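Local coordinates for protein ATP-dependent DNA helicase (PDB 5V9X) that unwinds RNA:DNA hybrids as a 3'-to-5' helicase, probably using ATP hydrolysis to move along a single-stranded DNA tracking strand, at residues A[123-126]-A[127-131]; A[480-483]-A[484-488]; A[801-804]-A[805-809]. All blocks are in the same frame, centred on the assembly; numbering follows the deposited sequence.

Contact 1 (A[123-126]-A[127-131]); sequences GITR and VAERH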
# COMPACT_ATOMS: atom_id res chain seq x y z
N GLY A 123 32.76 -13.06 -0.76
CA GLY A 123 33.04 -14.46 -1.05
C GLY A 123 33.72 -14.67 -2.38
O GLY A 123 34.63 -15.49 -2.50
N ILE A 124 33.28 -13.94 -3.41
CA ILE A 124 33.95 -14.00 -4.71
C ILE A 124 35.42 -13.64 -4.55
O ILE A 124 36.30 -14.30 -5.12
CB ILE A 124 33.25 -13.06 -5.72
CG1 ILE A 124 31.76 -13.39 -5.84
CG2 ILE A 124 33.93 -13.16 -7.08
CD1 ILE A 124 31.48 -14.76 -6.37
N THR A 125 35.70 -12.61 -3.76
CA THR A 125 37.08 -12.19 -3.52
C THR A 125 37.88 -13.28 -2.83
O THR A 125 39.02 -13.58 -3.23
CB THR A 125 37.09 -10.91 -2.68
OG1 THR A 125 36.38 -9.88 -3.38
CG2 THR A 125 38.52 -10.45 -2.41
N ARG A 126 37.31 -13.89 -1.79
CA ARG A 126 38.00 -14.96 -1.08
C ARG A 126 38.30 -16.13 -2.01
O ARG A 126 39.40 -16.69 -1.97
CB ARG A 126 37.15 -15.41 0.11
CG ARG A 126 37.87 -16.31 1.11
CD ARG A 126 37.54 -17.77 0.88
NE ARG A 126 36.11 -18.02 0.95
CZ ARG A 126 35.53 -19.16 0.57
NH1 ARG A 126 36.27 -20.15 0.09
NH2 ARG A 126 34.21 -19.30 0.67
N VAL A 127 37.35 -16.49 -2.86
CA VAL A 127 37.55 -17.60 -3.78
C VAL A 127 38.53 -17.23 -4.88
O VAL A 127 39.41 -18.02 -5.25
CB VAL A 127 36.20 -18.07 -4.35
CG1 VAL A 127 36.40 -19.11 -5.44
CG2 VAL A 127 35.32 -18.62 -3.24
N ALA A 128 38.40 -16.01 -5.43
CA ALA A 128 39.32 -15.56 -6.47
C ALA A 128 40.76 -15.62 -6.00
O ALA A 128 41.65 -16.11 -6.71
CB ALA A 128 38.96 -14.13 -6.90
N GLU A 129 41.02 -15.12 -4.79
CA GLU A 129 42.38 -15.10 -4.27
C GLU A 129 42.83 -16.48 -3.80
O GLU A 129 44.03 -16.78 -3.84
CB GLU A 129 42.49 -14.08 -3.14
CG GLU A 129 42.18 -12.66 -3.59
CD GLU A 129 42.30 -11.64 -2.48
OE1 GLU A 129 42.44 -12.04 -1.31
OE2 GLU A 129 42.27 -10.43 -2.79
N ARG A 130 41.90 -17.32 -3.36
CA ARG A 130 42.24 -18.70 -3.04
C ARG A 130 42.87 -19.42 -4.23
O ARG A 130 43.75 -20.27 -4.05
CB ARG A 130 41.00 -19.45 -2.55
CG ARG A 130 41.16 -20.97 -2.46
CD ARG A 130 39.86 -21.64 -2.03
NE ARG A 130 39.71 -22.98 -2.58
CZ ARG A 130 40.13 -24.09 -1.98
NH1 ARG A 130 40.73 -24.02 -0.80
NH2 ARG A 130 39.96 -25.27 -2.56
N HIS A 131 42.44 -19.08 -5.44
CA HIS A 131 42.94 -19.71 -6.66
C HIS A 131 43.97 -18.84 -7.38
O HIS A 131 44.28 -19.11 -8.55
CB HIS A 131 41.78 -20.05 -7.59
CG HIS A 131 40.97 -21.22 -7.13
ND1 HIS A 131 41.39 -22.52 -7.28
CD2 HIS A 131 39.76 -21.28 -6.52
CE1 HIS A 131 40.48 -23.34 -6.78
NE2 HIS A 131 39.48 -22.61 -6.32
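Thr125 meets Glu129, and Arg126 meets Val127, on the last turns of the alpha-helix 118-130, which belongs to the nucleotide-binding RecA-like domain of the DEAD/DEAH type. Backbone bonds of the i to i+4 kind run through the whole stretch: Ala128 N to Ile124 O at 2.7 Å, Val127 N to Gly123 O at 2.9 Å, Glu129 N to Thr125 O, and Arg130 N to Arg126 O, the most bent of the four at 146°. His131 leaves helical geometry just after them, although its N still reaches Val127 O at 3.2 Å. Of the polar side-chain ends, Thr125 OG1 turns back to Leu121 O, one turn earlier, while Arg126 NH2 bonds to Thr43 OG1 and His131 NE2 to Glu39 OE1, both on helix 35-44. That same helix receives Val127 and Ala128 against Leu36, so one flank of the segment is packed and tied to it. Van der Waals contact accounts for the rest. Thr125 chi1 of -59° sets OG1 beside the backbone N and leaves CG2 anti to it, where the methyl lies alongside Glu129, both side chains pointing the same way, and Thr125 CG2 stands 3.8 Å from Glu129 OE2. The Arg126 chain bends at its second and third torsions, which folds the guanidinium back until Val127 CG2 sits over one of its faces, off-centre, 3.8 Å from Arg126 NH1.

Contact 2 (A[480-483]-A[484-488]); sequences DAWF and DAVRR
Asp484 N donates to Asp480 O at 2.8 Å, the shortest of four i to i+4 bonds that carry helix 479-488 across this point. Ala485 N to Ala481 O and Val486 N to Trp482 O follow at 3.0 Å each, then Arg487 N to Phe483 O. The carboxylate of Asp480 turns away from this ladder to a salt bridge with Arg497. Two aromatic rings of the first segment are each covered by a residue one turn on. Val486 CG2 stands 3.7 Å from the centroid of the Trp482 six-membered ring and only 11° off its normal, a CH-pi contact centred on the face. The indole reaches it because its CG is anti to the backbone N (chi1 180°), and Trp482 NE1 is bonded to Thr468 OG1. The helix lies in the winged-helix region of this Lhr-type helicase; Trp482 and Val486 both press on Leu464 of helix 461-471 there, and also on helix 200-213 of the DEAD/DEAH-type domain. The second pair is less centred: Arg487 CG lies over the Phe483 face, 4.2 Å from its centroid and toward the rim, while Arg487 CD approaches Phe483 CZ at 3.6 Å. Both side chains point the same way; the guanidinium, though nearly parallel to the ring (4°), is carried past it, and the aliphatic CG and CD make the contact. Arg497 makes a cation-pi contact with the same Phe483 ring, and Phe500 meets it obliquely.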
# COMPACT_ATOMS: atom_id res chain seq x y z
N ASP A 480 6.11 13.12 -30.45
CA ASP A 480 5.88 11.76 -30.95
C ASP A 480 6.70 10.74 -30.17
O ASP A 480 6.18 9.70 -29.75
CB ASP A 480 6.20 11.68 -32.44
CG ASP A 480 5.17 12.40 -33.30
OD1 ASP A 480 3.99 12.44 -32.90
OD2 ASP A 480 5.55 12.91 -34.37
N ALA A 481 7.98 11.03 -29.95
CA ALA A 481 8.85 10.09 -29.24
C ALA A 481 8.40 9.92 -27.80
O ALA A 481 8.43 8.81 -27.26
CB ALA A 481 10.30 10.57 -29.30
N TRP A 482 7.99 11.02 -27.15
CA TRP A 482 7.48 10.91 -25.78
C TRP A 482 6.20 10.09 -25.73
O TRP A 482 5.99 9.32 -24.79
CB TRP A 482 7.27 12.31 -25.20
CG TRP A 482 6.74 12.35 -23.79
CD1 TRP A 482 5.71 13.12 -23.32
CD2 TRP A 482 7.20 11.58 -22.66
NE1 TRP A 482 5.51 12.89 -21.98
CE2 TRP A 482 6.41 11.95 -21.56
CE3 TRP A 482 8.20 10.62 -22.49
CZ2 TRP A 482 6.59 11.39 -20.29
CZ3 TRP A 482 8.38 10.07 -21.23
CH2 TRP A 482 7.58 10.45 -20.15
N PHE A 483 5.35 10.22 -26.75
CA PHE A 483 4.16 9.38 -26.83
C PHE A 483 4.52 7.92 -27.08
O PHE A 483 3.91 7.02 -26.51
CB PHE A 483 3.23 9.90 -27.92
CG PHE A 483 1.92 9.15 -28.02
CD1 PHE A 483 0.99 9.22 -27.00
CD2 PHE A 483 1.62 8.40 -29.15
CE1 PHE A 483 -0.21 8.54 -27.09
CE2 PHE A 483 0.42 7.72 -29.24
CZ PHE A 483 -0.50 7.79 -28.21
N ASP A 484 5.53 7.68 -27.92
CA ASP A 484 5.95 6.31 -28.21
C ASP A 484 6.49 5.62 -26.96
O ASP A 484 6.26 4.43 -26.75
CB ASP A 484 7.00 6.30 -29.32
CG ASP A 484 6.44 6.74 -30.66
OD1 ASP A 484 5.25 6.46 -30.93
OD2 ASP A 484 7.19 7.36 -31.44
N ALA A 485 7.23 6.36 -26.13
CA ALA A 485 7.77 5.78 -24.91
C ALA A 485 6.68 5.57 -23.86
O ALA A 485 6.67 4.55 -23.16
CB ALA A 485 8.88 6.66 -24.35
N VAL A 486 5.75 6.52 -23.76
CA VAL A 486 4.67 6.42 -22.78
C VAL A 486 3.83 5.17 -23.02
O VAL A 486 3.49 4.45 -22.08
CB VAL A 486 3.81 7.70 -22.82
CG1 VAL A 486 2.45 7.47 -22.21
CG2 VAL A 486 4.52 8.83 -22.08
N ARG A 487 3.51 4.89 -24.29
CA ARG A 487 2.70 3.71 -24.60
C ARG A 487 3.45 2.41 -24.37
O ARG A 487 2.80 1.35 -24.30
CB ARG A 487 2.21 3.77 -26.04
CG ARG A 487 1.08 4.76 -26.28
CD ARG A 487 0.28 4.37 -27.51
NE ARG A 487 -1.06 3.90 -27.16
CZ ARG A 487 -1.83 3.19 -27.97
NH1 ARG A 487 -1.40 2.85 -29.17
NH2 ARG A 487 -3.04 2.81 -27.57
N ARG A 488 4.78 2.44 -24.27
CA ARG A 488 5.51 1.21 -24.00
C ARG A 488 5.34 0.77 -22.55
O ARG A 488 5.46 -0.43 -22.25
CB ARG A 488 6.99 1.39 -24.34
CG ARG A 488 7.30 1.19 -25.82
CD ARG A 488 8.80 1.13 -26.10
NE ARG A 488 9.43 2.44 -26.05
CZ ARG A 488 9.61 3.22 -27.11
NH1 ARG A 488 9.20 2.82 -28.31
NH2 ARG A 488 10.20 4.40 -26.98

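Contact 3 (A[801-804]-A[805-809]); sequences LWHQ and RQRAA
Ala808 N donates to Gln804 O at 2.7 Å, the shortest of the four i to i+4 backbone bonds that join the two halves of the stretch. Arg805 N to Leu801 O and Arg807 N to His803 O are both 3.0 Å; the longest is Gln806 N to Trp802 O at 3.2 Å. Among the side chains the strongest polar link is that of Arg805, whose NH2 forms a salt bridge with Glu574. Arg805 CG is anti to its own carbonyl carbon (chi1 -67°) and the chain then runs extended, passing Leu801 O before the guanidinium lies over Leu801. There Leu801 CG sits centrally over one guanidinium face, 3.6 Å from Arg805 CZ, with Leu801 CD2 close to NH2 on the same group. These residues form the first turns of helix 801-815 in the DEAD/H-associated region, and the bridge to Glu574 connects it to the winged-helix region. Helix 774-786 backs the same side: Arg781 touches Leu801, Arg805 and Ala808, and its NH1 gives a weak hydrogen bond to Gln804 OE1. One turn along, His803 and Arg807 meet twice. Arg807 CG lies over the imidazole face in a CH-pi contact, 4.0 Å from the His803 centroid. The chain of Arg807 then bends at its second torsion (-62°) and brings the guanidinium round to the ring edge, its plane 65° from that of the imidazole, where His803 NE2 stands over the guanidinium centre, 3.3 Å from Arg807 CZ. On the neighbouring flank Gln806 runs alongside Trp802, its NE2 at the indole edge, 4.1 Å from Trp802 CZ3.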
# COMPACT_ATOMS: atom_id res chain seq x y z
N LEU A 801 -0.54 22.45 2.84
CA LEU A 801 -1.80 21.80 2.50
C LEU A 801 -2.94 22.81 2.44
O LEU A 801 -3.83 22.69 1.58
CB LEU A 801 -2.10 20.70 3.52
CG LEU A 801 -3.02 19.58 3.03
CD1 LEU A 801 -2.54 19.03 1.69
CD2 LEU A 801 -3.05 18.47 4.06
N TRP A 802 -2.94 23.81 3.32
CA TRP A 802 -3.97 24.84 3.26
C TRP A 802 -3.93 25.59 1.94
O TRP A 802 -4.97 26.05 1.45
CB TRP A 802 -3.82 25.82 4.43
CG TRP A 802 -2.61 26.70 4.34
CD1 TRP A 802 -1.40 26.49 4.93
CD2 TRP A 802 -2.49 27.95 3.63
NE1 TRP A 802 -0.54 27.52 4.63
CE2 TRP A 802 -1.18 28.42 3.83
CE3 TRP A 802 -3.37 28.70 2.84
CZ2 TRP A 802 -0.73 29.62 3.27
CZ3 TRP A 802 -2.91 29.88 2.28
CH2 TRP A 802 -1.61 30.33 2.51
N HIS A 803 -2.75 25.72 1.34
CA HIS A 803 -2.60 26.47 0.11
C HIS A 803 -2.94 25.63 -1.11
O HIS A 803 -3.53 26.13 -2.08
CB HIS A 803 -1.18 27.02 -0.00
CG HIS A 803 -0.97 27.94 -1.16
ND1 HIS A 803 -0.10 27.66 -2.19
CD2 HIS A 803 -1.52 29.14 -1.45
CE1 HIS A 803 -0.12 28.64 -3.07
NE2 HIS A 803 -0.97 29.56 -2.64
N GLN A 804 -2.58 24.34 -1.09
CA GLN A 804 -3.05 23.43 -2.13
C GLN A 804 -4.57 23.44 -2.20
O GLN A 804 -5.16 23.58 -3.28
CB GLN A 804 -2.54 22.01 -1.87
CG GLN A 804 -1.09 21.77 -2.26
CD GLN A 804 -0.70 20.30 -2.20
OE1 GLN A 804 -1.55 19.43 -2.00
NE2 GLN A 804 0.58 20.02 -2.38
N ARG A 805 -5.23 23.31 -1.04
CA ARG A 805 -6.69 23.28 -1.01
C ARG A 805 -7.28 24.56 -1.58
O ARG A 805 -8.20 24.52 -2.41
CB ARG A 805 -7.17 23.08 0.43
CG ARG A 805 -6.83 21.72 0.99
CD ARG A 805 -6.79 21.76 2.50
NE ARG A 805 -6.68 20.42 3.07
CZ ARG A 805 -6.34 20.18 4.33
NH1 ARG A 805 -6.07 21.18 5.15
NH2 ARG A 805 -6.26 18.93 4.76
N GLN A 806 -6.77 25.72 -1.15
CA GLN A 806 -7.32 26.99 -1.61
C GLN A 806 -7.18 27.14 -3.12
O GLN A 806 -8.15 27.48 -3.81
CB GLN A 806 -6.62 28.14 -0.88
CG GLN A 806 -6.99 29.52 -1.39
CD GLN A 806 -6.34 30.63 -0.60
OE1 GLN A 806 -5.56 31.42 -1.13
NE2 GLN A 806 -6.64 30.69 0.69
N ARG A 807 -5.98 26.88 -3.65
CA ARG A 807 -5.78 27.03 -5.09
C ARG A 807 -6.50 25.94 -5.87
O ARG A 807 -7.04 26.20 -6.95
CB ARG A 807 -4.29 27.02 -5.41
CG ARG A 807 -3.53 28.24 -4.90
CD ARG A 807 -4.04 29.53 -5.53
NE ARG A 807 -3.18 30.66 -5.21
CZ ARG A 807 -3.28 31.38 -4.09
NH1 ARG A 807 -4.20 31.08 -3.19
NH2 ARG A 807 -2.45 32.39 -3.88
N ALA A 808 -6.53 24.71 -5.34
CA ALA A 808 -7.22 23.63 -6.04
C ALA A 808 -8.72 23.84 -6.05
O ALA A 808 -9.39 23.65 -7.07
CB ALA A 808 -6.87 22.28 -5.41
N ALA A 809 -9.29 24.24 -4.90
CA ALA A 809 -10.72 24.53 -4.85
C ALA A 809 -11.08 25.70 -5.75
O ALA A 809 -12.06 25.64 -6.50
CB ALA A 809 -11.15 24.80 -3.41

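Following the chain from the N terminus, the three contacts come in series and none nests in or crosses another. Each lies within a single helix and closes nothing longer than a helical turn. Contact 1 ends helix 118-130 of the DEAD/DEAH-type domain and is joined to helix 35-44. Contact 2, on helix 479-488, packs the winged-helix region against helix 200-213 of that same first domain. Contact 3 opens helix 801-815 of the DEAD/H-associated region and is tied back to the winged-helix region through Glu574. None touches another: nearest atoms are about 34 Å apart for contacts 1 and 2, and about 21 Å for contacts 2 and 3.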